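Cysteine synthase 3 (Entamoeba histolytica, PDB 6KR5) makes L-cysteine from O-acetyl-L-serine and sulfide as a pyridoxal-5'-phosphate-dependent O-acetylserine sulfhydrylase. Local coordinates at residues P103-T111 / A125-M136. Residues are numbered along the deposited sequence; the frame is centred on the assembly and turned at random.
Sequences PVNIVMPST and ANLVLSDGTKGM
V107 and V128 run alongside each other on one face of a parallel strand pair, CG2 of V107 against CB of V128. This is the tightly packed side: V107 and P109 are buried with S130, and V128 and S130 lean on helix 135-149. At the C-terminal end P109 CG packs 3.5 Å from G135 O, and S110 OG and T111 OG1 close over G132, where the chain turns toward the next helix. Six backbone hydrogen bonds join the two segments, from N126 N to V104 O at one end to S110 N to S130 O just past the strand at the other; the straightest, V128 N to I106 O, measures 2.8 Å with 174° at the hydrogen. On the other face M108, in one of its two conformers, lies beside L129 with CG 3.7 Å from L129 CD2; chi1 of 53° and an extended chi2 carry its SD toward L127 CD2. The same L127 methyl meets I106 CB at 3.9 Å, and helix 114-122 covers this face through Q117 and M120. The looser, solvent side is the edge strand, where L129 and N126 are exposed. N126 comes nearest the buried N105 side chain at N105 OD1 to N126 CB, 3.5 Å, while the N105 amide nitrogen is engaged by E80 and the I81 carbonyl. Strand 126-130 is one of the two edge strands of a four-stranded parallel sheet, and with helix 114-122 the pair forms a beta-alpha-beta crossover, as in the smaller domain of fold-type II pyridoxal-phosphate enzymes.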
loop_
_atom_site.group_PDB
_atom_site.type_symbol
_atom_site.label_atom_id
_atom_site.label_comp_id
_atom_site.label_asym_id
_atom_site.label_seq_id
_atom_site.Cartn_x
_atom_site.Cartn_y
_atom_site.Cartn_z
ATOM N N PRO B 103 -19.722 -5.090 -14.026
ATOM C CA PRO B 103 -19.603 -3.627 -14.070
ATOM C C PRO B 103 -19.894 -3.034 -12.699
ATOM O O PRO B 103 -20.736 -3.541 -11.949
ATOM C CB PRO B 103 -20.660 -3.210 -15.101
ATOM C CG PRO B 103 -20.900 -4.446 -15.926
ATOM C CD PRO B 103 -20.741 -5.597 -14.963
ATOM N N VAL B 104 -19.178 -1.960 -12.370
ATOM C CA VAL B 104 -19.366 -1.235 -11.118
ATOM C C VAL B 104 -19.675 0.223 -11.446
ATOM O O VAL B 104 -18.890 0.896 -12.132
ATOM C CB VAL B 104 -18.134 -1.344 -10.203
ATOM C CG1 VAL B 104 -18.344 -0.540 -8.927
ATOM C CG2 VAL B 104 -17.837 -2.806 -9.874
ATOM N N ASN B 105 -20.816 0.711 -10.961
ATOM C CA ASN B 105 -21.212 2.106 -11.089
ATOM C C ASN B 105 -21.036 2.804 -9.745
ATOM O O ASN B 105 -21.590 2.356 -8.743
ATOM C CB ASN B 105 -22.670 2.216 -11.543
ATOM C CG ASN B 105 -22.926 1.504 -12.853
ATOM O OD1 ASN B 105 -22.676 2.052 -13.927
ATOM N ND2 ASN B 105 -23.419 0.271 -12.771
ATOM N N ILE B 106 -20.265 3.890 -9.721
ATOM C CA ILE B 106 -20.044 4.661 -8.500
ATOM C C ILE B 106 -20.581 6.067 -8.706
ATOM O O ILE B 106 -20.190 6.750 -9.662
ATOM C CB ILE B 106 -18.551 4.721 -8.122
ATOM C CG1 ILE B 106 -17.960 3.314 -7.973
ATOM C CG2 ILE B 106 -18.353 5.600 -6.876
ATOM C CD1 ILE B 106 -18.532 2.483 -6.869
ATOM N N VAL B 107 -21.461 6.504 -7.803
ATOM C CA VAL B 107 -22.068 7.829 -7.861
ATOM C C VAL B 107 -21.365 8.729 -6.854
ATOM O O VAL B 107 -21.262 8.376 -5.675
ATOM C CB VAL B 107 -23.575 7.764 -7.564
ATOM C CG1 VAL B 107 -24.212 9.106 -7.849
ATOM C CG2 VAL B 107 -24.220 6.646 -8.379
ATOM N N MET B 108 -20.900 9.888 -7.307
ATOM C CA MET B 108 -20.182 10.825 -6.448
ATOM C C MET B 108 -20.261 12.211 -7.083
ATOM O O MET B 108 -20.453 12.329 -8.294
ATOM C CB MET B 108 -18.717 10.400 -6.278
ATOM C CG MET B 108 -18.025 10.191 -7.610
ATOM S SD MET B 108 -16.469 9.315 -7.441
ATOM C CE MET B 108 -15.731 10.264 -6.111
ATOM N N PRO B 109 -20.106 13.272 -6.280
ATOM C CA PRO B 109 -20.047 14.617 -6.883
ATOM C C PRO B 109 -18.781 14.779 -7.710
ATOM O O PRO B 109 -17.723 14.241 -7.373
ATOM C CB PRO B 109 -20.046 15.548 -5.661
ATOM C CG PRO B 109 -20.506 14.702 -4.515
ATOM C CD PRO B 109 -20.019 13.318 -4.821
ATOM N N SER B 110 -18.898 15.536 -8.812
ATOM C CA SER B 110 -17.835 15.573 -9.815
ATOM C C SER B 110 -16.512 16.074 -9.243
ATOM O O SER B 110 -15.441 15.696 -9.732
ATOM C CB SER B 110 -18.255 16.451 -10.996
ATOM O OG SER B 110 -18.132 17.832 -10.677
ATOM N N THR B 111 -16.562 16.905 -8.208
ATOM C CA THR B 111 -15.372 17.529 -7.649
ATOM C C THR B 111 -14.815 16.791 -6.441
ATOM O O THR B 111 -13.823 17.241 -5.863
ATOM C CB THR B 111 -15.685 18.980 -7.274
ATOM O OG1 THR B 111 -16.876 19.019 -6.478
ATOM C CG2 THR B 111 -15.905 19.804 -8.532
ATOM N N ALA B 125 -14.343 1.275 -13.527
ATOM C CA ALA B 125 -15.629 1.724 -13.012
ATOM C C ALA B 125 -16.292 2.691 -13.978
ATOM O O ALA B 125 -15.627 3.435 -14.706
ATOM C CB ALA B 125 -15.463 2.419 -11.664
ATOM N N ASN B 126 -17.622 2.673 -13.984
ATOM C CA ASN B 126 -18.408 3.714 -14.635
ATOM C C ASN B 126 -18.741 4.758 -13.577
ATOM O O ASN B 126 -19.583 4.523 -12.704
ATOM C CB ASN B 126 -19.672 3.136 -15.269
ATOM C CG ASN B 126 -19.376 2.000 -16.229
ATOM O OD1 ASN B 126 -19.581 0.827 -15.905
ATOM N ND2 ASN B 126 -18.888 2.339 -17.415
ATOM N N LEU B 127 -18.066 5.902 -13.638
ATOM C CA LEU B 127 -18.324 6.978 -12.697
ATOM C C LEU B 127 -19.548 7.770 -13.123
ATOM O O LEU B 127 -19.644 8.225 -14.270
ATOM C CB LEU B 127 -17.114 7.905 -12.584
ATOM C CG LEU B 127 -15.893 7.242 -11.971
ATOM C CD1 LEU B 127 -14.847 8.305 -11.688
ATOM C CD2 LEU B 127 -16.254 6.497 -10.697
ATOM N N VAL B 128 -20.480 7.926 -12.203
ATOM C CA VAL B 128 -21.656 8.757 -12.393
ATOM C C VAL B 128 -21.412 10.000 -11.554
ATOM O O VAL B 128 -21.562 9.973 -10.328
ATOM C CB VAL B 128 -22.947 8.035 -11.994
ATOM C CG1 VAL B 128 -24.137 8.946 -12.208
ATOM C CG2 VAL B 128 -23.102 6.773 -12.828
ATOM N N LEU B 129 -20.994 11.081 -12.215
ATOM C CA LEU B 129 -20.568 12.304 -11.546
ATOM C C LEU B 129 -21.733 13.278 -11.525
ATOM O O LEU B 129 -22.099 13.838 -12.565
ATOM C CB LEU B 129 -19.373 12.931 -12.258
ATOM C CG LEU B 129 -18.133 12.060 -12.395
ATOM C CD1 LEU B 129 -17.020 12.843 -13.091
ATOM C CD2 LEU B 129 -17.695 11.591 -11.021
ATOM N N SER B 130 -22.313 13.480 -10.348
ATOM C CA SER B 130 -23.325 14.509 -10.197
ATOM C C SER B 130 -22.665 15.888 -10.144
ATOM O O SER B 130 -21.440 16.016 -10.034
ATOM C CB SER B 130 -24.158 14.255 -8.944
ATOM O OG SER B 130 -23.329 13.909 -7.849
ATOM N N ASP B 131 -23.494 16.930 -10.233
ATOM C CA ASP B 131 -22.977 18.294 -10.315
ATOM C C ASP B 131 -22.152 18.628 -9.080
ATOM O O ASP B 131 -22.618 18.471 -7.947
ATOM C CB ASP B 131 -24.125 19.296 -10.450
ATOM C CG ASP B 131 -24.948 19.095 -11.713
ATOM O OD1 ASP B 131 -24.462 18.443 -12.662
ATOM O OD2 ASP B 131 -26.094 19.596 -11.751
ATOM N N GLY B 132 -20.920 19.095 -9.300
ATOM C CA GLY B 132 -20.079 19.480 -8.178
ATOM C C GLY B 132 -20.743 20.503 -7.274
ATOM O O GLY B 132 -20.653 20.411 -6.047
ATOM N N THR B 133 -21.442 21.477 -7.869
ATOM C CA THR B 133 -22.108 22.504 -7.074
ATOM C C THR B 133 -23.169 21.939 -6.134
ATOM O O THR B 133 -23.565 22.630 -5.188
ATOM C CB THR B 133 -22.753 23.559 -7.981
ATOM O OG1 THR B 133 -23.707 22.937 -8.851
ATOM C CG2 THR B 133 -21.702 24.299 -8.809
ATOM N N LYS B 134 -23.638 20.707 -6.362
ATOM C CA LYS B 134 -24.716 20.151 -5.553
ATOM C C LYS B 134 -24.232 19.262 -4.412
ATOM O O LYS B 134 -25.050 18.850 -3.584
ATOM C CB LYS B 134 -25.697 19.370 -6.443
ATOM C CG LYS B 134 -26.319 20.227 -7.536
ATOM C CD LYS B 134 -27.680 19.712 -7.973
ATOM C CE LYS B 134 -28.454 20.797 -8.716
ATOM N NZ LYS B 134 -27.630 21.428 -9.795
ATOM N N GLY B 135 -22.934 18.970 -4.331
ATOM C CA GLY B 135 -22.441 18.217 -3.195
ATOM C C GLY B 135 -22.991 16.794 -3.123
ATOM O O GLY B 135 -23.565 16.255 -4.065
ATOM N N MET B 136 -22.795 16.188 -1.953
ATOM C CA MET B 136 -23.271 14.821 -1.768
ATOM C C MET B 136 -24.791 14.694 -1.851
ATOM O O MET B 136 -25.264 13.657 -2.349
ATOM C CB MET B 136 -22.748 14.256 -0.445
ATOM C CG MET B 136 -22.948 12.754 -0.348
ATOM S SD MET B 136 -21.954 11.972 0.932
ATOM C CE MET B 136 -22.731 12.622 2.407
HETATM O O HOH W 1 -17.268 -1.328 -14.603
#